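Local coordinates for protein putative invasin (Yersinia pseudotuberculosis IP 31758, PDB 5N40) that probably acts as a bacterial surface adhesin of the invasin family, presenting a C-type lectin-like domain on a rod of immunoglobulin-like domains, at residues Pro18-Asn24 against Ile99-Pro105; Ala115-Ile119 against Asn213-Val218; Pro139-Met143 against Ala202-Ser206; Val242-Tyr248 against Asn347-Leu352; Val318-His322 against Asn335-Asp341. The protein carries 1 engineered substitution. One frame throughout, in Å; residues are numbered along the deposited sequence. Where two conformers were deposited one is given.

Interaction 1: residues Pro18-Asn24 against Ile99-Pro105; sequences PVNIEAN and INVIPAP
Residues 20-22 and 99-102 run parallel, their short axes 27° apart and 4.6 Å apart at closest, and pair Asn-20 with Asn-100, Ile-21 with Val-101 and Glu-22 with Ile-102. This joins the first and last strands of the N-terminal immunoglobulin-like domain side by side, the parallel terminal pairing familiar from Ig-like sandwiches. Four backbone bonds hold the pair, among them Asn-100 N to Val-19 O and Ala-23 N to Ile-102 O, and the alternation of donors between the strands confirms the parallel register.

On the buried face Ile-21 CG1 lies between the backbone N and the carbonyl carbon (chi1 63°) and meets Ile-99 CG2 at 3.9 Å. Leu-72 touches both isoleucines from strand 67-73. Just past the paired residues, Ala-23 CB meets Val-101 CG1 at 3.7 Å.

The face of Asn-20, Asn-100, Glu-22 and Ile-102 is mixed and more exposed. Asn-20 and Asn-100 lie side by side and point the same way, their amide planes 41° apart. Asn-100 ND2 gives an N-H to Asn-20 OD1 at 3.1 Å; the acceptor lies in the donor's amide plane, whereas the donor is tilted from the carbonyl plane. Beyond them, Glu-22 passes its CG by Ile-102 CG1 and crosses Pro-105 at about a right angle, with Glu-22 CD 3.5 Å from Pro-105 CD.

Interaction 2: residues Ala115-Ile119 against Asn213-Val218; sequences ARKNI and NVTFNV
At Asn-213 the contact opens through the backbone: Ala-115 CB rests 3.7 Å from Asn-213 O. Val-214 brings its CA close to Ala-115 O, while its side chain turns to Ile-123 and Leu-200 in the domain interior.

Thr-215 is bonded through both its backbone N and its backbone O: N gives to Ala-115 O, and O takes Lys-117 N. A water that donates to Ala-115 O also hydrogen-bonds Thr-215 OG1, and Thr-215 CG2 rests 3.9 Å from Arg-116 CG. Phe-216 points to the opposite face, where its CB packs 3.8 Å from Ile-119 CG1 and the ring edge faces Asn-118 O.

Asn-217 carries the polar centre. Its backbone N gives to Lys-117 O and its O takes Ile-119 N. Its OD1 accepts from Arg-116 NE at 2.7 Å and Arg-116 NH2 at 3.0 Å, side-on and in the guanidinium plane. That plane stands 87° from the amide; NE uses a lone pair in the carbonyl plane, while NH2 comes from above it. Arg-116 CG lies opposite the backbone N (chi1 178°) and the chain runs extended on to NE. Asn-217 ND2 donates almost straight (173°) to Asn-118 OD1 at 2.9 Å, so both amide ends are engaged and its rotation is fixed. Arg-116 NH2 also salt-bridges Asp-223.

Val-218 closes against Ile-119 CD1. The pairs Arg-116/Thr-215, Lys-117/Phe-216 and Asn-118/Asn-217 set strand 116-118, the short second half of a split first strand (A'), parallel to last strand 209-217 (G), as in immunoglobulin-like sandwiches.

Interaction 3: residues Pro139-Met143 against Ala202-Ser206; sequences PNVKM and AAAES. Engineered in segment 202-206: Ala-203 (natural residue Lys).
The frayed end of an antiparallel strand pair in the second immunoglobulin-like domain brings Val-141, Lys-142 and Met-143 against Ala-204 and Glu-205. The evidence for the pairing is a single bridge, Met-143 with Ala-204, a non-hydrogen-bonded pair with their CA atoms 4.6 Å apart. The two bridge residues also make CA-H...O contacts, Met-143 CA to Ala-203 O and Ala-204 CA to Lys-142 O. Beyond the bridge the chains diverge, their touching parts running 125° apart, and a weak bond from Glu-205 N to Lys-142 O is the last backbone link.

The Glu-205 side chain takes the Lys-142 N-H that a regular pair would give to the Glu-205 backbone O. Its CG stands between the backbone N and the carbonyl carbon (chi1 49°), and the extended remainder carries Glu-205 OE2 to Lys-142 N at 3.2 Å. The N-H points nearly straight at the oxygen (175°), but meets it from above the carboxylate plane. A water lies within hydrogen-bonding distance of OE2 and Asn-140 O. The lysine's methylenes cross the carboxylate obliquely, with Lys-142 CG 3.6 Å from Glu-205 OE2. A second water donates to Lys-142 O and Ala-203 O, bridging the two chains; Ala-203 is an engineered residue whose CB points away from the contact.

Inside, Val-141 CG1 meets Ala-204 CB at 3.6 Å. Val-106 of strand 106-112 touches Ala-204. This end of an antiparallel strand pair in the immunoglobulin-like domain faces the N-terminal domain: Glu-205 OE1 is hydrogen-bonded to Thr-78 OG1, and Pro-103 touches Glu-205 and Ser-206.

Interaction 4: residues Val242-Tyr248 against Asn347-Leu352; sequences VTFKRPY and NVSCSL
Ser-349 reaches across to Lys-245 with a hydroxyl set anti to its own backbone N (chi1 173°), and OG donates to Lys-245 O at 2.7 Å. The donor is tilted 28° from the carbonyl plane. Ser-349 OG rests 3.3 Å from Phe-244 CB and lies at the edge of the phenyl ring, near its plane. The Phe-244 ring packs on Leu-287 and Leu-290 of helix 284-293.

Lys-245 sends CB toward the tail, where it touches Leu-352 CD1 at 3.9 Å, while the far end of the chain leads off. The Thr-243 and Leu-352 side chains cross at about a right angle, with Thr-243 CG2 4.0 Å from Leu-352 CD1. With CG beside the backbone N (chi1 -49°), the leucine branch is thus seated on two aliphatic neighbours at the very end of the chain.

Strand 242-245 here receives the C-terminal tail of the C-type lectin-like adhesion domain. A single backbone bridge pairs Phe-244 with Ser-351, flanked by Leu-352 N to Thr-243 O and Lys-245 N to Cys-350 O, both 2.9 Å. The neighbouring disulfide, Cys-350 to Cys-279, fastens the tail covalently, and Cys-350 SG sits at the ring edge of Tyr-248, 4.2 Å from CE2.

Past Lys-245 the chains separate and waters fill in. One accepts from Tyr-248 N and donates to Val-348 O; another accepts from Cys-350 N and also lies within reach of Arg-246 O and Val-348 O. At the opposite end, a third water accepts from Thr-243 N, donates to Leu-352 O and hydrogen-bonds Ser-351 OG.

Interaction 5: residues Val318-His322 against Asn335-Asp341; sequences VIGQH and NSIGNGD
Asp-341 clasps His-322 with both carboxylate oxygens, and this is the tight part of the contact. His-322 ND1 donates to Asp-341 OD2 at 2.6 Å, on the syn lone pair and within the ring plane; ring and carboxylate are nearly coplanar, 16° apart. Asp-341 OD1 takes the backbone His-322 N at 2.8 Å, so the carboxylate is held against rotation. Arg-312 adds a long, weak ion pair to that OD1, and a water lies within hydrogen-bonding distance of it.

Gln-321 grips the turn beside it. Its chain bends at chi2 (-58°), bringing the amide to residues 339-341: OE1 accepts from Asp-341 N at 3.0 Å, on a lone pair, while NE2 donates to Asn-339 OD1 at 2.8 Å, the two amide planes standing 76° apart. A water that accepts from Asn-335 N lies within hydrogen-bonding distance of OE1.

The outer side is looser. Val-318 CG2 and Gln-321 CG only graze Ser-336 OG, at 3.9 and 4.0 Å, beside the type II turn from Val-318 to Gln-321, whose middle residues Ile-319 and Gly-320 are exposed. The whole is a beta hairpin turn docked by side chains onto a helix N terminus, within the loop-rich C-type lectin-like domain.

From the N terminus, interaction 1 closes the first immunoglobulin-like domain by joining its first and last strands. Interaction 2 then closes the second, with 93 residues between its segments, and interaction 3 nests inside that loop; they share one sheet, in which strands 197-204 and 209-217 are neighbours. Interactions 1 and 3 touch across the domain junction, where Pro-103 and Ala-104 pack on Ser-206. Interaction 4 ties strand 242-245, early in the adhesion domain, to the C terminus, and interaction 5 is nested within its loop, centres about 22 Å apart. No loops cross. Centres of interactions 1 and 5 lie about 80 Å apart, consistent with an elongated rod.

Interaction 1: residues Pro18-Asn24 against Ile99-Pro105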
# COMPACT_ATOMS: atom_id res chain seq x y z
N PRO A 18 7.67 16.78 -34.27
CA PRO A 18 6.78 17.55 -33.38
C PRO A 18 7.48 18.04 -32.11
O PRO A 18 8.61 17.64 -31.82
CB PRO A 18 5.67 16.54 -33.05
CG PRO A 18 6.34 15.22 -33.13
CD PRO A 18 7.37 15.33 -34.22
N VAL A 19 6.81 18.91 -31.35
CA VAL A 19 7.36 19.41 -30.10
C VAL A 19 6.81 18.66 -28.90
O VAL A 19 7.07 19.05 -27.75
CB VAL A 19 7.14 20.92 -29.94
CG1 VAL A 19 7.85 21.68 -31.06
CG2 VAL A 19 5.66 21.26 -29.90
N ASN A 20 6.03 17.60 -29.13
CA ASN A 20 5.58 16.70 -28.08
C ASN A 20 5.84 15.27 -28.54
O ASN A 20 5.47 14.91 -29.66
CB ASN A 20 4.08 16.87 -27.77
CG ASN A 20 3.76 18.23 -27.18
OD1 ASN A 20 3.92 18.45 -25.98
ND2 ASN A 20 3.29 19.14 -28.01
N ILE A 21 6.48 14.48 -27.68
CA ILE A 21 6.70 13.06 -27.91
C ILE A 21 6.52 12.34 -26.58
O ILE A 21 6.67 12.93 -25.51
CB ILE A 21 8.10 12.74 -28.50
CG1 ILE A 21 9.20 13.14 -27.52
CG2 ILE A 21 8.27 13.42 -29.86
CD1 ILE A 21 10.62 12.97 -28.07
N GLU A 22 6.20 11.06 -26.66
CA GLU A 22 6.00 10.25 -25.47
C GLU A 22 7.29 9.57 -25.04
O GLU A 22 8.14 9.22 -25.87
CB GLU A 22 4.90 9.21 -25.72
CG GLU A 22 3.54 9.84 -25.91
CD GLU A 22 2.47 8.87 -26.36
OE1 GLU A 22 2.80 7.73 -26.74
OE2 GLU A 22 1.28 9.27 -26.35
N ALA A 23 7.45 9.42 -23.72
CA ALA A 23 8.65 8.82 -23.13
C ALA A 23 8.59 7.30 -23.21
O ALA A 23 8.56 6.59 -22.20
CB ALA A 23 8.82 9.28 -21.69
N ASN A 24 8.59 6.79 -24.45
CA ASN A 24 8.42 5.37 -24.72
C ASN A 24 9.62 4.74 -25.43
O ASN A 24 9.53 3.59 -25.87
CB ASN A 24 7.15 5.15 -25.56
CG ASN A 24 7.22 5.83 -26.92
OD1 ASN A 24 8.28 6.30 -27.34
ND2 ASN A 24 6.08 5.86 -27.61
N ILE A 99 11.33 20.20 -26.65
CA ILE A 99 10.37 19.15 -26.93
C ILE A 99 9.83 18.66 -25.60
O ILE A 99 10.61 18.30 -24.71
CB ILE A 99 11.00 17.99 -27.72
CG1 ILE A 99 11.60 18.50 -29.03
CG2 ILE A 99 9.96 16.90 -28.00
CD1 ILE A 99 12.48 17.50 -29.72
N ASN A 100 8.51 18.67 -25.44
CA ASN A 100 7.89 18.07 -24.27
C ASN A 100 7.92 16.56 -24.42
O ASN A 100 7.37 16.02 -25.39
CB ASN A 100 6.45 18.56 -24.10
CG ASN A 100 6.38 20.04 -23.80
OD1 ASN A 100 7.19 20.58 -23.05
ND2 ASN A 100 5.40 20.70 -24.39
N VAL A 101 8.58 15.89 -23.49
CA VAL A 101 8.61 14.43 -23.44
C VAL A 101 7.60 14.04 -22.38
O VAL A 101 7.88 14.10 -21.18
CB VAL A 101 10.01 13.90 -23.14
CG1 VAL A 101 10.06 12.40 -23.34
CG2 VAL A 101 11.05 14.60 -24.04
N ILE A 102 6.41 13.66 -22.83
CA ILE A 102 5.27 13.47 -21.94
C ILE A 102 5.19 12.01 -21.52
O ILE A 102 5.88 11.16 -22.09
CB ILE A 102 3.96 13.94 -22.60
CG1 ILE A 102 3.55 13.02 -23.76
CG2 ILE A 102 4.10 15.39 -23.07
CD1 ILE A 102 2.20 13.37 -24.36
N PRO A 103 4.38 11.69 -20.51
CA PRO A 103 4.29 10.31 -20.04
C PRO A 103 3.81 9.35 -21.11
O PRO A 103 3.00 9.68 -21.97
CB PRO A 103 3.27 10.40 -18.90
CG PRO A 103 3.38 11.78 -18.40
CD PRO A 103 3.67 12.62 -19.62
N ALA A 104 4.31 8.12 -21.02
CA ALA A 104 3.91 7.07 -21.94
C ALA A 104 2.60 6.45 -21.46
O ALA A 104 2.52 6.04 -20.29
CB ALA A 104 4.99 6.00 -22.05
N PRO A 105 1.58 6.37 -22.30
CA PRO A 105 0.39 5.61 -21.91
C PRO A 105 0.77 4.18 -21.59
O PRO A 105 1.48 3.52 -22.37
CB PRO A 105 -0.52 5.71 -23.14
CG PRO A 105 -0.11 7.01 -23.80
CD PRO A 105 1.37 7.11 -23.57

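Interaction 2: residues Ala115-Ile119 against Asn213-Val218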
# COMPACT_ATOMS: atom_id res chain seq x y z
N ALA A 115 -2.92 -11.31 -0.46
CA ALA A 115 -3.71 -10.10 -0.28
C ALA A 115 -4.13 -9.87 1.16
O ALA A 115 -4.56 -8.76 1.49
CB ALA A 115 -4.95 -10.12 -1.17
N ARG A 116 -4.02 -10.88 2.02
CA ARG A 116 -4.47 -10.77 3.40
C ARG A 116 -3.41 -11.36 4.32
O ARG A 116 -3.09 -12.55 4.21
CB ARG A 116 -5.81 -11.49 3.61
CG ARG A 116 -6.30 -11.44 5.05
CD ARG A 116 -7.63 -12.13 5.22
NE ARG A 116 -8.00 -12.12 6.63
CZ ARG A 116 -8.86 -12.96 7.20
NH1 ARG A 116 -9.45 -13.91 6.48
NH2 ARG A 116 -9.10 -12.86 8.49
N LYS A 117 -2.89 -10.54 5.22
CA LYS A 117 -1.93 -10.99 6.21
C LYS A 117 -2.32 -10.40 7.56
O LYS A 117 -3.38 -9.78 7.69
CB LYS A 117 -0.49 -10.61 5.80
CG LYS A 117 -0.02 -11.23 4.49
CD LYS A 117 1.49 -11.03 4.31
CE LYS A 117 1.99 -11.59 2.97
NZ LYS A 117 3.48 -11.52 2.79
N ASN A 118 -1.47 -10.61 8.56
CA ASN A 118 -1.71 -10.11 9.90
C ASN A 118 -0.92 -8.83 10.13
O ASN A 118 0.18 -8.65 9.60
CB ASN A 118 -1.28 -11.14 10.96
CG ASN A 118 -1.94 -12.49 10.76
OD1 ASN A 118 -3.13 -12.57 10.47
ND2 ASN A 118 -1.16 -13.56 10.91
N ILE A 119 -1.49 -7.94 10.94
CA ILE A 119 -0.75 -6.76 11.36
C ILE A 119 0.59 -7.20 11.94
O ILE A 119 0.65 -8.11 12.77
CB ILE A 119 -1.56 -5.93 12.37
CG1 ILE A 119 -2.72 -5.23 11.67
CG2 ILE A 119 -0.67 -4.89 13.07
CD1 ILE A 119 -3.68 -4.50 12.60
N ASN A 213 -6.44 -4.72 -3.37
CA ASN A 213 -6.85 -4.70 -1.98
C ASN A 213 -5.79 -5.37 -1.11
O ASN A 213 -5.21 -6.40 -1.49
CB ASN A 213 -8.18 -5.42 -1.79
CG ASN A 213 -9.34 -4.65 -2.37
OD1 ASN A 213 -9.33 -3.42 -2.40
ND2 ASN A 213 -10.36 -5.37 -2.82
N VAL A 214 -5.52 -4.76 0.04
CA VAL A 214 -4.67 -5.36 1.06
C VAL A 214 -5.43 -5.36 2.38
O VAL A 214 -6.10 -4.38 2.73
CB VAL A 214 -3.32 -4.61 1.19
CG1 VAL A 214 -2.50 -4.78 -0.10
CG2 VAL A 214 -3.54 -3.14 1.52
N THR A 215 -5.35 -6.47 3.09
CA THR A 215 -6.05 -6.64 4.35
C THR A 215 -5.03 -7.05 5.41
O THR A 215 -4.22 -7.95 5.17
CB THR A 215 -7.14 -7.70 4.23
OG1 THR A 215 -8.09 -7.28 3.24
CG2 THR A 215 -7.86 -7.93 5.56
N PHE A 216 -5.05 -6.37 6.55
CA PHE A 216 -4.17 -6.68 7.67
C PHE A 216 -5.04 -7.00 8.88
O PHE A 216 -5.76 -6.13 9.38
CB PHE A 216 -3.20 -5.53 7.96
CG PHE A 216 -2.18 -5.31 6.87
CD1 PHE A 216 -2.46 -4.51 5.77
CD2 PHE A 216 -0.94 -5.91 6.94
CE1 PHE A 216 -1.51 -4.30 4.78
CE2 PHE A 216 -0.00 -5.73 5.95
CZ PHE A 216 -0.28 -4.91 4.87
N ASN A 217 -4.96 -8.25 9.33
CA ASN A 217 -5.79 -8.72 10.42
C ASN A 217 -5.37 -8.12 11.75
O ASN A 217 -4.18 -8.00 12.04
CB ASN A 217 -5.70 -10.24 10.53
CG ASN A 217 -6.18 -10.94 9.29
OD1 ASN A 217 -7.18 -10.56 8.69
ND2 ASN A 217 -5.47 -12.01 8.91
N VAL A 218 -6.37 -7.76 12.56
CA VAL A 218 -6.15 -7.30 13.92
C VAL A 218 -6.32 -8.48 14.88
O VAL A 218 -7.18 -9.35 14.67
CB VAL A 218 -7.13 -6.15 14.26
CG1 VAL A 218 -8.56 -6.68 14.41
CG2 VAL A 218 -6.67 -5.41 15.50
O HOH W 1 -7.22 -7.65 0.74

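Interaction 3: residues Pro139-Met143 against Ala202-Ser206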
# COMPACT_ATOMS: atom_id res chain seq x y z
N PRO A 139 9.95 0.81 -18.69
CA PRO A 139 10.83 1.18 -17.58
C PRO A 139 10.78 2.67 -17.28
O PRO A 139 10.41 3.49 -18.11
CB PRO A 139 12.22 0.77 -18.08
CG PRO A 139 12.14 0.90 -19.56
CD PRO A 139 10.70 0.59 -19.94
N ASN A 140 11.13 2.99 -16.03
CA ASN A 140 11.31 4.37 -15.58
C ASN A 140 10.00 5.15 -15.56
O ASN A 140 9.99 6.38 -15.67
CB ASN A 140 12.36 5.09 -16.43
CG ASN A 140 13.73 4.45 -16.31
OD1 ASN A 140 14.21 4.18 -15.20
ND2 ASN A 140 14.36 4.18 -17.44
N VAL A 141 8.89 4.45 -15.35
CA VAL A 141 7.58 5.08 -15.22
C VAL A 141 7.37 5.49 -13.77
O VAL A 141 7.39 4.65 -12.86
CB VAL A 141 6.46 4.13 -15.68
CG1 VAL A 141 5.08 4.71 -15.36
CG2 VAL A 141 6.58 3.83 -17.18
N LYS A 142 7.14 6.79 -13.55
CA LYS A 142 6.92 7.30 -12.21
C LYS A 142 5.58 6.83 -11.66
O LYS A 142 4.56 6.87 -12.35
CB LYS A 142 6.98 8.83 -12.22
CG LYS A 142 8.36 9.40 -12.51
CD LYS A 142 8.34 10.92 -12.44
CE LYS A 142 9.72 11.53 -12.64
NZ LYS A 142 9.68 13.03 -12.61
N MET A 143 5.58 6.41 -10.39
CA MET A 143 4.43 5.78 -9.76
C MET A 143 4.12 6.45 -8.43
O MET A 143 5.03 6.86 -7.70
CB MET A 143 4.69 4.29 -9.53
CG MET A 143 3.44 3.42 -9.54
SD MET A 143 2.64 3.29 -11.15
CE MET A 143 3.95 2.57 -12.14
N ALA A 202 -2.56 2.31 -7.56
CA ALA A 202 -1.31 2.68 -8.21
C ALA A 202 -1.62 3.56 -9.40
O ALA A 202 -2.45 3.21 -10.24
CB ALA A 202 -0.55 1.42 -8.65
N ALA A 203 -0.96 4.72 -9.47
CA ALA A 203 -1.13 5.66 -10.58
C ALA A 203 0.21 5.95 -11.23
O ALA A 203 1.16 6.40 -10.56
CB ALA A 203 -1.76 6.97 -10.10
N ALA A 204 0.30 5.73 -12.54
CA ALA A 204 1.46 6.13 -13.30
C ALA A 204 1.36 7.62 -13.63
O ALA A 204 0.29 8.22 -13.56
CB ALA A 204 1.59 5.30 -14.58
N GLU A 205 2.50 8.22 -13.98
CA GLU A 205 2.50 9.65 -14.30
C GLU A 205 1.60 9.97 -15.48
O GLU A 205 1.18 11.12 -15.64
CB GLU A 205 3.94 10.13 -14.56
CG GLU A 205 4.75 9.28 -15.51
CD GLU A 205 6.17 9.79 -15.69
OE1 GLU A 205 6.38 11.03 -15.61
OE2 GLU A 205 7.07 8.94 -15.88
N SER A 206 1.25 8.98 -16.30
CA SER A 206 0.34 9.20 -17.42
C SER A 206 -1.11 9.36 -16.97
O SER A 206 -1.94 9.77 -17.79
CB SER A 206 0.42 8.03 -18.38
OG SER A 206 0.07 6.84 -17.69
O HOH W 2 9.77 9.11 -16.47
O HOH W 3 2.60 8.96 -10.92

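Interaction 4: residues Val242-Tyr248 against Asn347-Leu352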
# COMPACT_ATOMS: atom_id res chain seq x y z
N VAL A 242 -4.00 -28.25 29.20
CA VAL A 242 -5.38 -27.78 29.23
C VAL A 242 -5.55 -26.81 28.06
O VAL A 242 -4.73 -25.91 27.88
CB VAL A 242 -5.72 -27.10 30.57
CG1 VAL A 242 -7.19 -26.70 30.63
CG2 VAL A 242 -5.38 -28.03 31.74
N THR A 243 -6.60 -27.03 27.27
CA THR A 243 -6.85 -26.24 26.06
C THR A 243 -8.10 -25.40 26.27
O THR A 243 -9.12 -25.90 26.75
CB THR A 243 -7.02 -27.15 24.84
OG1 THR A 243 -5.79 -27.85 24.59
CG2 THR A 243 -7.37 -26.33 23.59
N PHE A 244 -8.01 -24.12 25.90
CA PHE A 244 -9.06 -23.14 26.15
C PHE A 244 -9.52 -22.54 24.82
O PHE A 244 -8.69 -22.16 23.99
CB PHE A 244 -8.55 -22.01 27.06
CG PHE A 244 -7.92 -22.48 28.35
CD1 PHE A 244 -6.60 -22.92 28.39
CD2 PHE A 244 -8.63 -22.44 29.54
CE1 PHE A 244 -6.02 -23.32 29.57
CE2 PHE A 244 -8.05 -22.84 30.73
CZ PHE A 244 -6.74 -23.28 30.74
N LYS A 245 -10.83 -22.45 24.63
CA LYS A 245 -11.40 -21.90 23.40
C LYS A 245 -11.63 -20.40 23.55
O LYS A 245 -11.98 -19.91 24.63
CB LYS A 245 -12.73 -22.60 23.08
CG LYS A 245 -13.23 -22.42 21.65
CD LYS A 245 -14.62 -23.02 21.49
CE LYS A 245 -15.01 -23.18 20.03
NZ LYS A 245 -14.87 -21.89 19.28
N ARG A 246 -11.43 -19.66 22.46
CA ARG A 246 -11.74 -18.24 22.48
C ARG A 246 -13.22 -18.06 22.83
O ARG A 246 -14.02 -18.98 22.64
CB ARG A 246 -11.45 -17.59 21.12
CG ARG A 246 -12.31 -18.08 19.97
CD ARG A 246 -12.21 -17.13 18.80
NE ARG A 246 -12.91 -17.59 17.61
CZ ARG A 246 -14.21 -17.41 17.36
NH1 ARG A 246 -14.99 -16.78 18.23
NH2 ARG A 246 -14.73 -17.86 16.23
N PRO A 247 -13.60 -16.90 23.35
CA PRO A 247 -15.02 -16.63 23.57
C PRO A 247 -15.78 -16.55 22.25
O PRO A 247 -15.21 -16.32 21.18
CB PRO A 247 -15.03 -15.28 24.29
CG PRO A 247 -13.71 -14.66 23.99
CD PRO A 247 -12.75 -15.79 23.82
N TYR A 248 -17.09 -16.75 22.35
CA TYR A 248 -17.98 -16.76 21.19
C TYR A 248 -18.46 -15.35 20.87
O TYR A 248 -18.77 -14.57 21.77
CB TYR A 248 -19.20 -17.65 21.45
CG TYR A 248 -18.95 -19.13 21.39
CD1 TYR A 248 -18.96 -19.81 20.18
CD2 TYR A 248 -18.73 -19.88 22.55
CE1 TYR A 248 -18.74 -21.17 20.11
CE2 TYR A 248 -18.52 -21.24 22.49
CZ TYR A 248 -18.53 -21.88 21.27
OH TYR A 248 -18.32 -23.23 21.20
N ASN A 347 -17.73 -13.67 30.45
CA ASN A 347 -17.13 -14.43 29.37
C ASN A 347 -17.03 -15.90 29.73
O ASN A 347 -16.89 -16.28 30.89
CB ASN A 347 -15.73 -13.90 29.05
CG ASN A 347 -15.75 -12.61 28.25
OD1 ASN A 347 -16.34 -12.54 27.18
ND2 ASN A 347 -15.11 -11.57 28.78
N VAL A 348 -17.08 -16.75 28.70
CA VAL A 348 -16.84 -18.18 28.86
C VAL A 348 -15.80 -18.62 27.84
O VAL A 348 -16.02 -18.51 26.62
CB VAL A 348 -18.12 -19.01 28.72
CG1 VAL A 348 -17.82 -20.50 28.84
CG2 VAL A 348 -19.13 -18.60 29.78
N SER A 349 -14.66 -19.10 28.34
CA SER A 349 -13.70 -19.86 27.56
C SER A 349 -13.89 -21.33 27.89
O SER A 349 -13.68 -21.76 29.03
CB SER A 349 -12.27 -19.42 27.86
OG SER A 349 -11.33 -20.26 27.21
N CYS A 350 -14.31 -22.10 26.89
CA CYS A 350 -14.60 -23.51 27.09
C CYS A 350 -13.30 -24.31 27.19
O CYS A 350 -12.31 -24.00 26.52
CB CYS A 350 -15.47 -24.02 25.95
SG CYS A 350 -17.16 -23.28 25.91
N SER A 351 -13.32 -25.34 28.03
CA SER A 351 -12.21 -26.28 28.15
C SER A 351 -12.44 -27.40 27.15
O SER A 351 -13.51 -28.02 27.13
CB SER A 351 -12.11 -26.82 29.58
OG SER A 351 -10.96 -27.64 29.73
N LEU A 352 -11.44 -27.66 26.31
CA LEU A 352 -11.60 -28.60 25.20
C LEU A 352 -10.81 -29.89 25.41
O LEU A 352 -10.32 -30.18 26.50
CB LEU A 352 -11.17 -27.95 23.88
CG LEU A 352 -11.75 -26.56 23.58
CD1 LEU A 352 -11.18 -26.07 22.27
CD2 LEU A 352 -13.26 -26.60 23.54
OXT LEU A 352 -10.65 -30.68 24.48
O HOH W 4 -8.78 -28.91 28.14
O HOH W 5 -15.36 -20.55 24.54
O HOH W 6 -17.93 -17.30 25.01

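Interaction 5: residues Val318-His322 against Asn335-Asp341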
# COMPACT_ATOMS: atom_id res chain seq x y z
N VAL A 318 -18.31 -20.09 47.36
CA VAL A 318 -19.24 -20.30 48.46
C VAL A 318 -20.51 -20.90 47.87
O VAL A 318 -20.64 -21.06 46.66
CB VAL A 318 -19.55 -18.99 49.22
CG1 VAL A 318 -18.28 -18.44 49.85
CG2 VAL A 318 -20.18 -17.96 48.29
N ILE A 319 -21.45 -21.25 48.75
CA ILE A 319 -22.67 -21.89 48.28
C ILE A 319 -23.37 -20.96 47.30
O ILE A 319 -23.72 -19.82 47.64
CB ILE A 319 -23.57 -22.29 49.46
CG1 ILE A 319 -24.75 -23.14 48.98
CG2 ILE A 319 -24.05 -21.05 50.23
CD1 ILE A 319 -24.35 -24.51 48.46
N GLY A 320 -23.53 -21.42 46.06
CA GLY A 320 -24.23 -20.65 45.05
C GLY A 320 -23.40 -19.62 44.31
O GLY A 320 -23.97 -18.82 43.56
N GLN A 321 -22.08 -19.61 44.49
CA GLN A 321 -21.22 -18.67 43.77
C GLN A 321 -19.93 -19.37 43.35
O GLN A 321 -19.27 -20.01 44.18
CB GLN A 321 -20.89 -17.44 44.62
CG GLN A 321 -22.10 -16.66 45.09
CD GLN A 321 -22.99 -16.19 43.95
OE1 GLN A 321 -22.51 -15.93 42.85
NE2 GLN A 321 -24.28 -16.08 44.22
N HIS A 322 -19.56 -19.22 42.09
CA HIS A 322 -18.31 -19.75 41.56
C HIS A 322 -17.35 -18.61 41.25
O HIS A 322 -17.75 -17.53 40.81
CB HIS A 322 -18.54 -20.59 40.31
CG HIS A 322 -19.32 -21.84 40.55
ND1 HIS A 322 -20.68 -21.84 40.81
CD2 HIS A 322 -18.95 -23.14 40.56
CE1 HIS A 322 -21.10 -23.08 40.97
NE2 HIS A 322 -20.07 -23.89 40.82
N ASN A 335 -18.99 -12.91 43.84
CA ASN A 335 -19.85 -11.79 44.23
C ASN A 335 -21.17 -12.35 44.76
O ASN A 335 -22.07 -12.69 43.98
CB ASN A 335 -20.09 -10.85 43.05
CG ASN A 335 -20.90 -9.64 43.44
OD1 ASN A 335 -21.89 -9.30 42.78
ND2 ASN A 335 -20.51 -8.98 44.53
N SER A 336 -21.29 -12.42 46.08
CA SER A 336 -22.53 -12.86 46.70
C SER A 336 -23.58 -11.75 46.66
O SER A 336 -24.76 -12.02 46.41
CB SER A 336 -22.28 -13.29 48.15
OG SER A 336 -21.26 -14.26 48.22
N ILE A 337 -23.16 -10.51 46.90
CA ILE A 337 -24.10 -9.39 46.97
C ILE A 337 -24.89 -9.26 45.67
O ILE A 337 -26.12 -9.14 45.67
CB ILE A 337 -23.36 -8.09 47.32
CG1 ILE A 337 -22.59 -8.24 48.63
CG2 ILE A 337 -24.33 -6.92 47.41
CD1 ILE A 337 -21.58 -7.15 48.88
N GLY A 338 -24.18 -9.29 44.54
CA GLY A 338 -24.83 -9.20 43.25
C GLY A 338 -25.26 -10.52 42.65
O GLY A 338 -25.63 -10.56 41.47
N ASN A 339 -25.22 -11.60 43.43
CA ASN A 339 -25.53 -12.94 42.94
C ASN A 339 -24.88 -13.17 41.59
O ASN A 339 -25.57 -13.31 40.57
CB ASN A 339 -27.05 -13.13 42.86
CG ASN A 339 -27.44 -14.60 42.78
OD1 ASN A 339 -26.59 -15.49 42.81
ND2 ASN A 339 -28.74 -14.86 42.67
N GLY A 340 -23.55 -13.24 41.56
CA GLY A 340 -22.83 -13.28 40.30
C GLY A 340 -23.19 -14.47 39.44
O GLY A 340 -23.24 -14.37 38.21
N ASP A 341 -23.45 -15.62 40.06
CA ASP A 341 -23.71 -16.84 39.29
C ASP A 341 -24.96 -16.71 38.44
O ASP A 341 -25.05 -17.33 37.37
CB ASP A 341 -23.84 -18.05 40.22
CG ASP A 341 -22.52 -18.77 40.45
OD1 ASP A 341 -21.45 -18.13 40.36
OD2 ASP A 341 -22.57 -19.99 40.70
O HOH W 7 -20.32 -14.71 41.90
O HOH W 8 -19.92 -16.01 39.66